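PDB 3U24: putative Lipoprotein from Shewanella oneidensis, which is of unknown function but binds zinc and is probably related to the zinc metallopeptidases of the Peptidase_MA clan. Local coordinates for residues P366-D370 against L427-L431; G126-I131 against S144-M149; R316-V320 against V379-M385; G440-Y444 against H552-L556. All blocks are in the same frame, centred on the assembly; numbering follows the deposited sequence. Where two conformers were deposited one is given.

Interaction 1 (P366-D370 against L427-L431); sequences PGPYD and LVKSL
Leu427 meets both Pro368 and Tyr369 through its two methyl branches. From CB the side chain leaves with CG opposite the backbone N (chi1 -162°), a turn that carries the fork out toward the loop. Leu427 CG lies 4.2 Å from Tyr369 OH. There the chain divides. Leu427 CD1 packs against Pro368 CB at 3.6 Å and also lies over one face of the Tyr369 ring, 4.1 Å from its CZ. Leu427 CD2 ends beside Tyr369 OH at 3.6 Å. The two side chains run nearly perpendicular to each other. Pro368 and Tyr369 are the middle residues of a type I beta turn in the loop between strands 362-364 and 376-379, closed by a bond from Asp370 N to Gly367 O of 3.1 Å. The turn thus presents a rigid proline ring to helix 427-432. Pro368 CB touches Ser430 CB at 3.8 Å, one helical turn from Leu427. Pro368 CG reaches Leu431 CD2 at 3.7 Å. The contact is apolar, with no hydrogen bond crossing it. Tyr369 OH is held instead by Trp37 NE1 of helix 25-39. Ile33 of that helix touches both Tyr369 and Leu431.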
loop_
_atom_site.group_PDB
_atom_site.type_symbol
_atom_site.label_atom_id
_atom_site.label_comp_id
_atom_site.label_asym_id
_atom_site.label_seq_id
_atom_site.Cartn_x
_atom_site.Cartn_y
_atom_site.Cartn_z
ATOM N N PRO A 366 -8.086 -7.556 11.220
ATOM C CA PRO A 366 -7.043 -7.866 12.203
ATOM C C PRO A 366 -5.770 -8.374 11.562
ATOM O O PRO A 366 -5.837 -9.083 10.560
ATOM C CB PRO A 366 -7.666 -8.990 13.053
ATOM C CG PRO A 366 -8.780 -9.537 12.220
ATOM C CD PRO A 366 -9.278 -8.400 11.381
ATOM N N GLY A 367 -4.630 -8.023 12.154
ATOM C CA GLY A 367 -3.363 -8.637 11.798
ATOM C C GLY A 367 -3.280 -10.094 12.246
ATOM O O GLY A 367 -4.143 -10.586 12.954
ATOM N N PRO A 368 -2.222 -10.795 11.817
ATOM C CA PRO A 368 -1.986 -12.202 12.104
ATOM C C PRO A 368 -1.855 -12.537 13.584
ATOM O O PRO A 368 -2.139 -13.672 13.967
ATOM C CB PRO A 368 -0.658 -12.483 11.411
ATOM C CG PRO A 368 0.014 -11.145 11.290
ATOM C CD PRO A 368 -1.118 -10.194 11.040
ATOM N N TYR A 369 -1.436 -11.593 14.419
ATOM C CA TYR A 369 -1.352 -11.883 15.856
ATOM C C TYR A 369 -2.574 -11.405 16.649
ATOM O O TYR A 369 -2.649 -11.614 17.861
ATOM C CB TYR A 369 -0.061 -11.322 16.445
ATOM C CG TYR A 369 1.191 -11.951 15.891
ATOM C CD1 TYR A 369 1.626 -13.168 16.350
ATOM C CD2 TYR A 369 1.941 -11.325 14.906
ATOM C CE1 TYR A 369 2.776 -13.754 15.856
ATOM C CE2 TYR A 369 3.108 -11.904 14.409
ATOM C CZ TYR A 369 3.520 -13.121 14.897
ATOM O OH TYR A 369 4.674 -13.736 14.432
ATOM N N ASP A 370 -3.543 -10.799 15.970
ATOM C CA ASP A 370 -4.743 -10.309 16.619
ATOM C C ASP A 370 -5.886 -11.290 16.365
ATOM O O ASP A 370 -6.553 -11.240 15.337
ATOM C CB ASP A 370 -5.074 -8.901 16.097
ATOM C CG ASP A 370 -6.221 -8.214 16.876
ATOM O OD1 ASP A 370 -6.763 -8.781 17.877
ATOM O OD2 ASP A 370 -6.571 -7.071 16.481
ATOM N N LEU A 427 1.132 -17.733 8.427
ATOM C CA LEU A 427 1.788 -16.592 9.046
ATOM C C LEU A 427 2.648 -15.851 8.027
ATOM O O LEU A 427 2.540 -14.661 7.895
ATOM C CB LEU A 427 2.600 -17.047 10.271
ATOM C CG LEU A 427 3.022 -15.977 11.307
ATOM C CD1 LEU A 427 1.892 -15.018 11.691
ATOM C CD2 LEU A 427 3.579 -16.654 12.566
ATOM N N VAL A 428 3.455 -16.568 7.245
ATOM C CA VAL A 428 4.276 -15.948 6.207
ATOM C C VAL A 428 3.493 -15.106 5.182
ATOM O O VAL A 428 3.897 -13.998 4.877
ATOM C CB VAL A 428 5.173 -16.992 5.518
ATOM C CG1 VAL A 428 5.906 -16.395 4.320
ATOM C CG2 VAL A 428 6.164 -17.540 6.544
ATOM N N LYS A 429 2.383 -15.621 4.665
ATOM C CA LYS A 429 1.562 -14.858 3.732
ATOM C C LYS A 429 0.928 -13.672 4.399
ATOM O O LYS A 429 0.784 -12.635 3.769
ATOM C CB LYS A 429 0.444 -15.693 3.108
ATOM C CG LYS A 429 0.918 -16.839 2.245
ATOM C CD LYS A 429 -0.213 -17.370 1.362
ATOM C CE LYS A 429 -1.328 -18.010 2.168
ATOM N NZ LYS A 429 -1.910 -19.118 1.378
ATOM N N SER A 430 0.520 -13.813 5.655
ATOM C CA SER A 430 -0.099 -12.699 6.359
ATOM C C SER A 430 0.914 -11.572 6.555
ATOM O O SER A 430 0.591 -10.446 6.334
ATOM C CB SER A 430 -0.691 -13.144 7.699
ATOM O OG SER A 430 -1.775 -14.023 7.475
ATOM N N LEU A 431 2.162 -11.901 6.879
ATOM C CA LEU A 431 3.197 -10.894 7.077
ATOM C C LEU A 431 3.797 -10.356 5.794
ATOM O O LEU A 431 4.116 -9.176 5.709
ATOM C CB LEU A 431 4.315 -11.474 7.938
ATOM C CG LEU A 431 3.945 -11.935 9.347
ATOM C CD1 LEU A 431 5.104 -12.702 10.011
ATOM C CD2 LEU A 431 3.521 -10.757 10.203
#

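Interaction 2 (G126-I131 against S144-M149); sequences GFAQII and SVLARM. With EDO (1,2-ethanediol), chain P.
Arg148 lays its aliphatic chain over the ring of Phe127. Arg148 CD sits above the middle of the Phe127 ring, 3.6 Å from the centroid, in a CH-pi contact. Arg148 CG comes to 3.4 Å from Phe127 CZ. The chain is extended from CG to NE, so its methylenes run along the ring and the guanidinium continues past it, turned 84° from the ring plane. At the ring edge lie Val145 O and Met149 N, with Val145 CG1 3.8 Å from Phe127 CE1. A second apolar patch joins Ile130 and Ile131 to Val145: Ile131 CG1 is 3.8 Å from Val145 CG2. Ile130 CD1 touches Arg148 CD at 3.6 Å. Gly126, with no side chain, lets Arg148 NH2 approach Gly126 CA to 3.9 Å. An ethanediol, probably from the crystallisation liquor, bridges Gly126 N and Arg148 NH2. Farther out, Thr42 OG1 and Asp53 O bind the guanidinium, and Phe185 meets Phe127 edge-to-face. Phe206 of helix 200-234 packs on Val145 and Met149. Helices 124-131 and 138-148 run antiparallel, at 163° and 10.6 Å between the segment axes, as an alpha-helical hairpin next to the zinc site of His50 and Glu133.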
loop_
_atom_site.group_PDB
_atom_site.type_symbol
_atom_site.label_atom_id
_atom_site.label_comp_id
_atom_site.label_asym_id
_atom_site.label_seq_id
_atom_site.Cartn_x
_atom_site.Cartn_y
_atom_site.Cartn_z
ATOM N N GLY A 126 8.155 3.638 16.368
ATOM C CA GLY A 126 8.195 2.519 17.310
ATOM C C GLY A 126 7.583 2.887 18.667
ATOM O O GLY A 126 6.863 2.090 19.292
ATOM N N PHE A 127 7.856 4.117 19.102
ATOM C CA PHE A 127 7.311 4.604 20.349
ATOM C C PHE A 127 5.802 4.762 20.256
ATOM O O PHE A 127 5.115 4.376 21.180
ATOM C CB PHE A 127 7.995 5.907 20.794
ATOM C CG PHE A 127 9.335 5.678 21.440
ATOM C CD1 PHE A 127 9.419 5.424 22.792
ATOM C CD2 PHE A 127 10.501 5.711 20.696
ATOM C CE1 PHE A 127 10.642 5.217 23.397
ATOM C CE2 PHE A 127 11.733 5.518 21.296
ATOM C CZ PHE A 127 11.807 5.261 22.641
ATOM N N ALA A 128 5.287 5.294 19.145
ATOM C CA ALA A 128 3.828 5.474 18.983
ATOM C C ALA A 128 3.114 4.125 19.014
ATOM O O ALA A 128 2.068 4.012 19.639
ATOM C CB ALA A 128 3.497 6.258 17.696
ATOM N N GLN A 129 3.688 3.096 18.386
ATOM C CA GLN A 129 3.081 1.765 18.425
ATOM C C GLN A 129 2.986 1.222 19.834
ATOM O O GLN A 129 2.073 0.465 20.115
ATOM C CB GLN A 129 3.862 0.695 17.665
ATOM C CG GLN A 129 3.969 0.884 16.178
ATOM C CD GLN A 129 2.667 0.672 15.418
ATOM O OE1 GLN A 129 2.031 -0.390 15.487
ATOM N NE2 GLN A 129 2.302 1.671 14.633
ATOM N N ILE A 130 3.964 1.495 20.685
ATOM C CA ILE A 130 3.898 0.999 22.062
ATOM C C ILE A 130 2.840 1.807 22.829
ATOM O O ILE A 130 1.942 1.243 23.420
ATOM C CB ILE A 130 5.258 1.075 22.756
ATOM C CG1 ILE A 130 6.241 0.060 22.125
ATOM C CG2 ILE A 130 5.112 0.790 24.233
ATOM C CD1 ILE A 130 7.734 0.404 22.224
ATOM N N ILE A 131 2.923 3.132 22.747
ATOM C CA ILE A 131 2.154 4.027 23.598
ATOM C C ILE A 131 0.661 4.014 23.261
ATOM O O ILE A 131 -0.195 4.003 24.150
ATOM C CB ILE A 131 2.695 5.482 23.471
ATOM C CG1 ILE A 131 4.130 5.573 24.044
ATOM C CG2 ILE A 131 1.775 6.496 24.190
ATOM C CD1 ILE A 131 4.905 6.827 23.619
ATOM N N SER A 144 8.397 -0.311 28.885
ATOM C CA SER A 144 8.981 -0.536 27.562
ATOM C C SER A 144 9.568 0.761 26.997
ATOM O O SER A 144 10.701 0.787 26.476
ATOM C CB SER A 144 7.963 -1.155 26.581
ATOM O OG SER A 144 7.729 -2.513 26.943
ATOM N N VAL A 145 8.808 1.832 27.108
ATOM C CA VAL A 145 9.255 3.141 26.656
ATOM C C VAL A 145 10.481 3.616 27.490
ATOM O O VAL A 145 11.464 4.147 26.944
ATOM C CB VAL A 145 8.111 4.161 26.807
ATOM C CG1 VAL A 145 8.624 5.580 26.595
ATOM C CG2 VAL A 145 7.002 3.813 25.829
ATOM N N LEU A 146 10.405 3.406 28.812
ATOM C CA LEU A 146 11.525 3.754 29.678
ATOM C C LEU A 146 12.832 3.131 29.126
ATOM O O LEU A 146 13.791 3.852 28.920
ATOM C CB LEU A 146 11.262 3.358 31.152
ATOM C CG LEU A 146 12.310 3.627 32.237
ATOM C CD1 LEU A 146 12.636 5.116 32.300
ATOM C CD2 LEU A 146 11.779 3.129 33.573
ATOM N N ALA A 147 12.812 1.828 28.805
ATOM C CA ALA A 147 13.990 1.109 28.323
ATOM C C ALA A 147 14.347 1.531 26.902
ATOM O O ALA A 147 15.533 1.690 26.556
ATOM C CB ALA A 147 13.795 -0.442 28.420
ATOM N N ARG A 148 13.336 1.734 26.070
ATOM C CA ARG A 148 13.581 2.057 24.662
ATOM C C ARG A 148 14.232 3.437 24.454
ATOM O O ARG A 148 14.885 3.684 23.438
ATOM C CB ARG A 148 12.267 1.918 23.871
ATOM C CG ARG A 148 12.377 1.906 22.347
ATOM C CD ARG A 148 10.998 1.916 21.667
ATOM N NE ARG A 148 11.124 1.754 20.226
ATOM C CZ ARG A 148 11.209 0.565 19.624
ATOM N NH1 ARG A 148 11.119 -0.580 20.337
ATOM N NH2 ARG A 148 11.367 0.509 18.304
HETATM N N MSE A 149 14.012 4.353 25.398
HETATM C CA MSE A 149 14.645 5.676 25.343
HETATM C C MSE A 149 16.186 5.680 25.542
HETATM O O MSE A 149 16.859 6.617 25.059
HETATM C CB MSE A 149 13.987 6.649 26.345
HETATM C CG MSE A 149 12.592 7.096 25.936
HETATM SE SE MSE A 149 11.928 8.539 27.096
HETATM C CE MSE A 149 11.977 7.550 28.793
HETATM C C1 EDO P . 11.086 2.703 14.354
HETATM O O1 EDO P . 10.636 4.014 14.739
HETATM C C2 EDO P . 12.565 2.443 14.705
HETATM O O2 EDO P . 12.678 2.254 16.115
#

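Interaction 3 (R316-V320 against V379-M385); sequences RDDFV and VTPLDGM
Arg316 reaches Leu382 with a fully extended side chain. Its CG is opposite the backbone N (chi1 173°), and the chain stays straight to NE, which brings the guanidinium alongside the loop backbone. Phe319 also starts with CG opposite its N (chi1 -178°), which brings its ring to Val379 at the end of strand 376-379. The guanidinium grips one carbonyl side-on. Arg316 NE donates to Leu382 O at 2.9 Å and Arg316 NH2 donates to the same oxygen at 3.0 Å. Both nitrogens come from the same face of the carbonyl plane, NH2 well above it at 59°. Arg316 NH2 also has a weak bond to Met385 O at 3.4 Å. A water bound to NH1 bridges weakly to that oxygen. A leucine in place of Arg316 would probably leave Leu382 O without both donors and free the loop before helix 387-396 to shift. The loop continues from strand 376-379, the middle strand of a small mixed sheet, and the contact joins it to the start of helix 319-337. Next to the polar grip the packing is apolar. Phe319 CE2 meets Val379 CG1 at 3.5 Å. Val320 CG2 touches Val379 CG1 at 4.0 Å and Pro381 CB at 4.1 Å. Leu382 CB lies against the arginine chain, 4.0 Å from Arg316 CG. Ala390 and Leu394 of helix 387-396 also touch Arg316. Val379 keeps its strand place through backbone bonds to Arg351 and Thr353.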
loop_
_atom_site.group_PDB
_atom_site.type_symbol
_atom_site.label_atom_id
_atom_site.label_comp_id
_atom_site.label_asym_id
_atom_site.label_seq_id
_atom_site.Cartn_x
_atom_site.Cartn_y
_atom_site.Cartn_z
ATOM N N ARG A 316 -24.908 14.582 0.600
ATOM C CA ARG A 316 -23.840 14.461 1.550
ATOM C C ARG A 316 -24.194 13.676 2.806
ATOM O O ARG A 316 -23.466 12.766 3.177
ATOM C CB ARG A 316 -23.413 15.864 1.912
ATOM C CG ARG A 316 -22.411 15.981 3.025
ATOM C CD ARG A 316 -22.178 17.454 3.394
ATOM N NE ARG A 316 -21.074 17.523 4.337
ATOM C CZ ARG A 316 -20.594 18.637 4.867
ATOM N NH1 ARG A 316 -21.109 19.823 4.539
ATOM N NH2 ARG A 316 -19.586 18.558 5.728
ATOM N N ASP A 317 -25.296 14.042 3.447
ATOM C CA ASP A 317 -25.716 13.419 4.699
ATOM C C ASP A 317 -26.157 11.933 4.515
ATOM O O ASP A 317 -26.209 11.190 5.483
ATOM C CB ASP A 317 -26.833 14.256 5.360
ATOM C CG ASP A 317 -26.319 15.570 6.039
ATOM O OD1 ASP A 317 -25.099 15.859 6.064
ATOM O OD2 ASP A 317 -27.173 16.325 6.569
ATOM N N ASP A 318 -26.413 11.504 3.273
ATOM C CA ASP A 318 -26.753 10.116 2.972
ATOM C C ASP A 318 -25.600 9.248 2.461
ATOM O O ASP A 318 -25.827 8.153 2.009
ATOM C CB ASP A 318 -27.899 10.077 1.962
ATOM C CG ASP A 318 -29.155 10.730 2.505
ATOM O OD1 ASP A 318 -29.382 10.659 3.733
ATOM O OD2 ASP A 318 -29.899 11.327 1.698
ATOM N N PHE A 319 -24.377 9.733 2.545
ATOM C CA PHE A 319 -23.243 9.067 1.947
ATOM C C PHE A 319 -23.112 7.631 2.514
ATOM O O PHE A 319 -23.082 6.648 1.771
ATOM C CB PHE A 319 -21.962 9.881 2.189
ATOM C CG PHE A 319 -20.744 9.285 1.553
ATOM C CD1 PHE A 319 -20.554 9.360 0.195
ATOM C CD2 PHE A 319 -19.776 8.657 2.319
ATOM C CE1 PHE A 319 -19.422 8.798 -0.401
ATOM C CE2 PHE A 319 -18.639 8.091 1.733
ATOM C CZ PHE A 319 -18.473 8.141 0.372
ATOM N N VAL A 320 -23.069 7.551 3.826
ATOM C CA VAL A 320 -22.860 6.282 4.562
ATOM C C VAL A 320 -24.040 5.310 4.320
ATOM O O VAL A 320 -23.826 4.180 4.015
ATOM C CB VAL A 320 -22.599 6.545 6.060
ATOM C CG1 VAL A 320 -22.545 5.245 6.832
ATOM C CG2 VAL A 320 -21.274 7.329 6.245
ATOM N N VAL A 379 -16.032 3.760 6.335
ATOM C CA VAL A 379 -16.500 4.736 5.365
ATOM C C VAL A 379 -16.597 6.037 6.138
ATOM O O VAL A 379 -17.347 6.096 7.120
ATOM C CB VAL A 379 -17.890 4.348 4.848
ATOM C CG1 VAL A 379 -18.517 5.496 4.077
ATOM C CG2 VAL A 379 -17.794 3.100 3.977
ATOM N N THR A 380 -15.827 7.051 5.745
ATOM C CA THR A 380 -15.805 8.315 6.498
ATOM C C THR A 380 -16.973 9.215 6.165
ATOM O O THR A 380 -17.045 9.685 5.009
ATOM C CB THR A 380 -14.520 9.135 6.266
ATOM O OG1 THR A 380 -13.399 8.274 6.503
ATOM C CG2 THR A 380 -14.473 10.372 7.235
ATOM N N PRO A 381 -17.873 9.474 7.176
ATOM C CA PRO A 381 -18.861 10.530 6.931
ATOM C C PRO A 381 -18.172 11.876 6.591
ATOM O O PRO A 381 -16.966 12.112 6.888
ATOM C CB PRO A 381 -19.711 10.593 8.246
ATOM C CG PRO A 381 -18.972 9.807 9.271
ATOM C CD PRO A 381 -18.033 8.872 8.531
ATOM N N LEU A 382 -18.947 12.713 5.917
ATOM C CA LEU A 382 -18.481 14.009 5.486
ATOM C C LEU A 382 -18.981 15.026 6.521
ATOM O O LEU A 382 -19.997 15.689 6.337
ATOM C CB LEU A 382 -18.989 14.270 4.069
ATOM C CG LEU A 382 -18.765 13.076 3.141
ATOM C CD1 LEU A 382 -19.273 13.335 1.738
ATOM C CD2 LEU A 382 -17.291 12.708 3.146
ATOM N N ASP A 383 -18.282 15.056 7.649
ATOM C CA ASP A 383 -18.434 16.080 8.683
ATOM C C ASP A 383 -17.019 16.569 8.924
ATOM O O ASP A 383 -16.054 15.829 8.672
ATOM C CB ASP A 383 -19.013 15.493 9.982
ATOM C CG ASP A 383 -18.232 14.244 10.494
ATOM O OD1 ASP A 383 -18.722 13.125 10.267
ATOM O OD2 ASP A 383 -17.144 14.365 11.118
ATOM N N GLY A 384 -16.879 17.791 9.412
ATOM C CA GLY A 384 -15.549 18.373 9.649
ATOM C C GLY A 384 -15.108 19.197 8.455
ATOM O O GLY A 384 -14.837 20.408 8.582
HETATM N N MSE A 385 -15.050 18.527 7.298
HETATM C CA MSE A 385 -14.887 19.180 5.995
HETATM C C MSE A 385 -15.824 20.420 5.842
HETATM O O MSE A 385 -16.916 20.482 6.428
HETATM C CB MSE A 385 -15.149 18.167 4.858
HETATM C CG MSE A 385 -14.116 17.006 4.708
HETATM SE SE MSE A 385 -14.258 16.015 2.970
HETATM C CE MSE A 385 -12.681 14.840 3.123
HETATM O O HOH W 1 -20.043 21.967 6.045
#

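Interaction 4 (G440-Y444 against H552-L556); sequences GWAVY and HEKFL
Trp441, Tyr444, His552 and Phe555 form a buried aromatic cluster between helices 435-451 and 548-555, with Leu556 packed on the indole. Among the ring pairs, Trp441 and His552 form an offset edge-to-face pair. The indole edge points to the imidazole face, with planes at 87° and Trp441 CH2 3.8 Å from His552 CD2. Phe555 lies nearly parallel to the indole but slid aside, so the rings barely overlap; Phe555 CE2 is 3.9 Å from Trp441 CE3. The CH-pi contact comes from Leu556. Leu556 CD2 stands over the centre of the six-membered ring of Trp441, 3.6 Å from the centroid. Among the hydrogen bonds, Trp441 NE1 is bound to Pro412 O, in the chain between the zinc ligands His408 and His414. An alanine at Trp441 would probably open a gap between Leu556, Phe555 and His552, and leave Pro412 O without its donor. Tyr444 OH is bound to Arg535 NH1, and His552 ND1 to Ile339 O. Both imidazole nitrogens are engaged and the ring's rotation is fixed, because the cross-helix hydrogen bond joins Tyr444 OH and His552 NE2 at 2.7 Å, each partner lying at the other's ring edge.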
loop_
_atom_site.group_PDB
_atom_site.type_symbol
_atom_site.label_atom_id
_atom_site.label_comp_id
_atom_site.label_asym_id
_atom_site.label_seq_id
_atom_site.Cartn_x
_atom_site.Cartn_y
_atom_site.Cartn_z
ATOM N N GLY A 440 -4.323 -5.678 -7.498
ATOM C CA GLY A 440 -4.678 -6.115 -8.852
ATOM C C GLY A 440 -6.028 -6.818 -8.907
ATOM O O GLY A 440 -6.815 -6.575 -9.809
ATOM N N TRP A 441 -6.293 -7.674 -7.919
ATOM C CA TRP A 441 -7.584 -8.314 -7.808
ATOM C C TRP A 441 -8.700 -7.281 -7.708
ATOM O O TRP A 441 -9.722 -7.386 -8.411
ATOM C CB TRP A 441 -7.636 -9.280 -6.619
ATOM C CG TRP A 441 -9.017 -9.753 -6.377
ATOM C CD1 TRP A 441 -9.932 -9.263 -5.457
ATOM C CD2 TRP A 441 -9.766 -10.754 -7.157
ATOM N NE1 TRP A 441 -11.137 -9.903 -5.581
ATOM C CE2 TRP A 441 -11.107 -10.798 -6.587
ATOM C CE3 TRP A 441 -9.459 -11.597 -8.212
ATOM C CZ2 TRP A 441 -12.077 -11.659 -7.065
ATOM C CZ3 TRP A 441 -10.457 -12.420 -8.715
ATOM C CH2 TRP A 441 -11.728 -12.462 -8.144
ATOM N N ALA A 442 -8.546 -6.298 -6.819
ATOM C CA ALA A 442 -9.603 -5.330 -6.618
ATOM C C ALA A 442 -9.851 -4.549 -7.891
ATOM O O ALA A 442 -11.002 -4.368 -8.244
ATOM C CB ALA A 442 -9.299 -4.396 -5.461
ATOM N N VAL A 443 -8.795 -4.125 -8.591
ATOM C CA VAL A 443 -8.935 -3.420 -9.906
ATOM C C VAL A 443 -9.582 -4.296 -10.982
ATOM O O VAL A 443 -10.485 -3.875 -11.709
ATOM C CB VAL A 443 -7.577 -2.861 -10.369
ATOM C CG1 VAL A 443 -7.651 -2.121 -11.727
ATOM C CG2 VAL A 443 -7.000 -1.958 -9.263
ATOM N N TYR A 444 -9.159 -5.549 -11.032
ATOM C CA TYR A 444 -9.740 -6.551 -11.953
ATOM C C TYR A 444 -11.236 -6.666 -11.721
ATOM O O TYR A 444 -12.031 -6.653 -12.688
ATOM C CB TYR A 444 -9.036 -7.893 -11.808
ATOM C CG TYR A 444 -9.819 -9.035 -12.369
ATOM C CD1 TYR A 444 -9.825 -9.295 -13.730
ATOM C CD2 TYR A 444 -10.624 -9.816 -11.553
ATOM C CE1 TYR A 444 -10.579 -10.348 -14.236
ATOM C CE2 TYR A 444 -11.376 -10.832 -12.063
ATOM C CZ TYR A 444 -11.359 -11.094 -13.406
ATOM O OH TYR A 444 -12.127 -12.140 -13.900
ATOM N N HIS A 552 -12.445 -17.945 -10.603
ATOM C CA HIS A 552 -12.330 -16.992 -9.508
ATOM C C HIS A 552 -12.025 -17.664 -8.217
ATOM O O HIS A 552 -11.135 -17.229 -7.489
ATOM C CB HIS A 552 -13.589 -16.127 -9.372
ATOM C CG HIS A 552 -13.736 -15.065 -10.453
ATOM N ND1 HIS A 552 -14.942 -14.562 -10.816
ATOM C CD2 HIS A 552 -12.780 -14.420 -11.255
ATOM C CE1 HIS A 552 -14.771 -13.656 -11.819
ATOM N NE2 HIS A 552 -13.447 -13.558 -12.079
ATOM N N GLU A 553 -12.756 -18.721 -7.895
ATOM C CA GLU A 553 -12.610 -19.376 -6.590
ATOM C C GLU A 553 -11.261 -20.080 -6.454
ATOM O O GLU A 553 -10.632 -20.078 -5.390
ATOM C CB GLU A 553 -13.765 -20.350 -6.337
ATOM C CG GLU A 553 -15.067 -19.589 -6.065
ATOM C CD GLU A 553 -16.317 -20.445 -6.041
ATOM O OE1 GLU A 553 -16.220 -21.695 -5.982
ATOM O OE2 GLU A 553 -17.426 -19.866 -6.067
ATOM N N LYS A 554 -10.792 -20.652 -7.541
ATOM C CA LYS A 554 -9.497 -21.302 -7.510
ATOM C C LYS A 554 -8.397 -20.232 -7.394
ATOM O O LYS A 554 -7.448 -20.395 -6.597
ATOM C CB LYS A 554 -9.303 -22.154 -8.755
ATOM C CG LYS A 554 -7.966 -22.879 -8.816
ATOM C CD LYS A 554 -7.934 -24.132 -7.947
ATOM C CE LYS A 554 -6.772 -25.050 -8.338
ATOM N NZ LYS A 554 -6.207 -25.701 -7.115
ATOM N N PHE A 555 -8.535 -19.144 -8.165
ATOM C CA PHE A 555 -7.589 -18.019 -8.060
ATOM C C PHE A 555 -7.479 -17.496 -6.645
ATOM O O PHE A 555 -6.370 -17.260 -6.169
ATOM C CB PHE A 555 -7.940 -16.878 -9.011
ATOM C CG PHE A 555 -6.938 -15.764 -9.002
ATOM C CD1 PHE A 555 -5.826 -15.824 -9.792
ATOM C CD2 PHE A 555 -7.100 -14.678 -8.181
ATOM C CE1 PHE A 555 -4.894 -14.818 -9.794
ATOM C CE2 PHE A 555 -6.190 -13.637 -8.185
ATOM C CZ PHE A 555 -5.065 -13.738 -8.968
ATOM N N LEU A 556 -8.607 -17.333 -5.965
ATOM C CA LEU A 556 -8.603 -16.754 -4.647
ATOM C C LEU A 556 -8.179 -17.745 -3.559
ATOM O O LEU A 556 -8.014 -17.339 -2.416
ATOM C CB LEU A 556 -9.963 -16.175 -4.296
ATOM C CG LEU A 556 -10.484 -15.063 -5.193
ATOM C CD1 LEU A 556 -11.979 -14.875 -5.029
ATOM C CD2 LEU A 556 -9.707 -13.774 -4.925
#

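Overall arrangement
All four contacts lie in one mostly helical chain and none touches another. Interactions 1 and 2 both lie near the zinc site of His50 and Glu133: the side chains of Tyr369 and Ile130 each lie about 8 Å from a bound zinc. Interaction 3 is near the His313 and Glu391 site, with the Arg316 side chain about 8 Å from a zinc. Interaction 4 packs beside the His408, His414 and Glu439 site, whose zinc is about 9 Å from the Trp441 side chain. Interactions 1 and 4 are the closest pair, about 7 Å between nearest atoms; their segments 427-431 and 440-444 lie on the successive helices 427-432 and 435-451. Interactions 2 and 4 lie on opposite sides of the chain centre, with centres 39 Å apart.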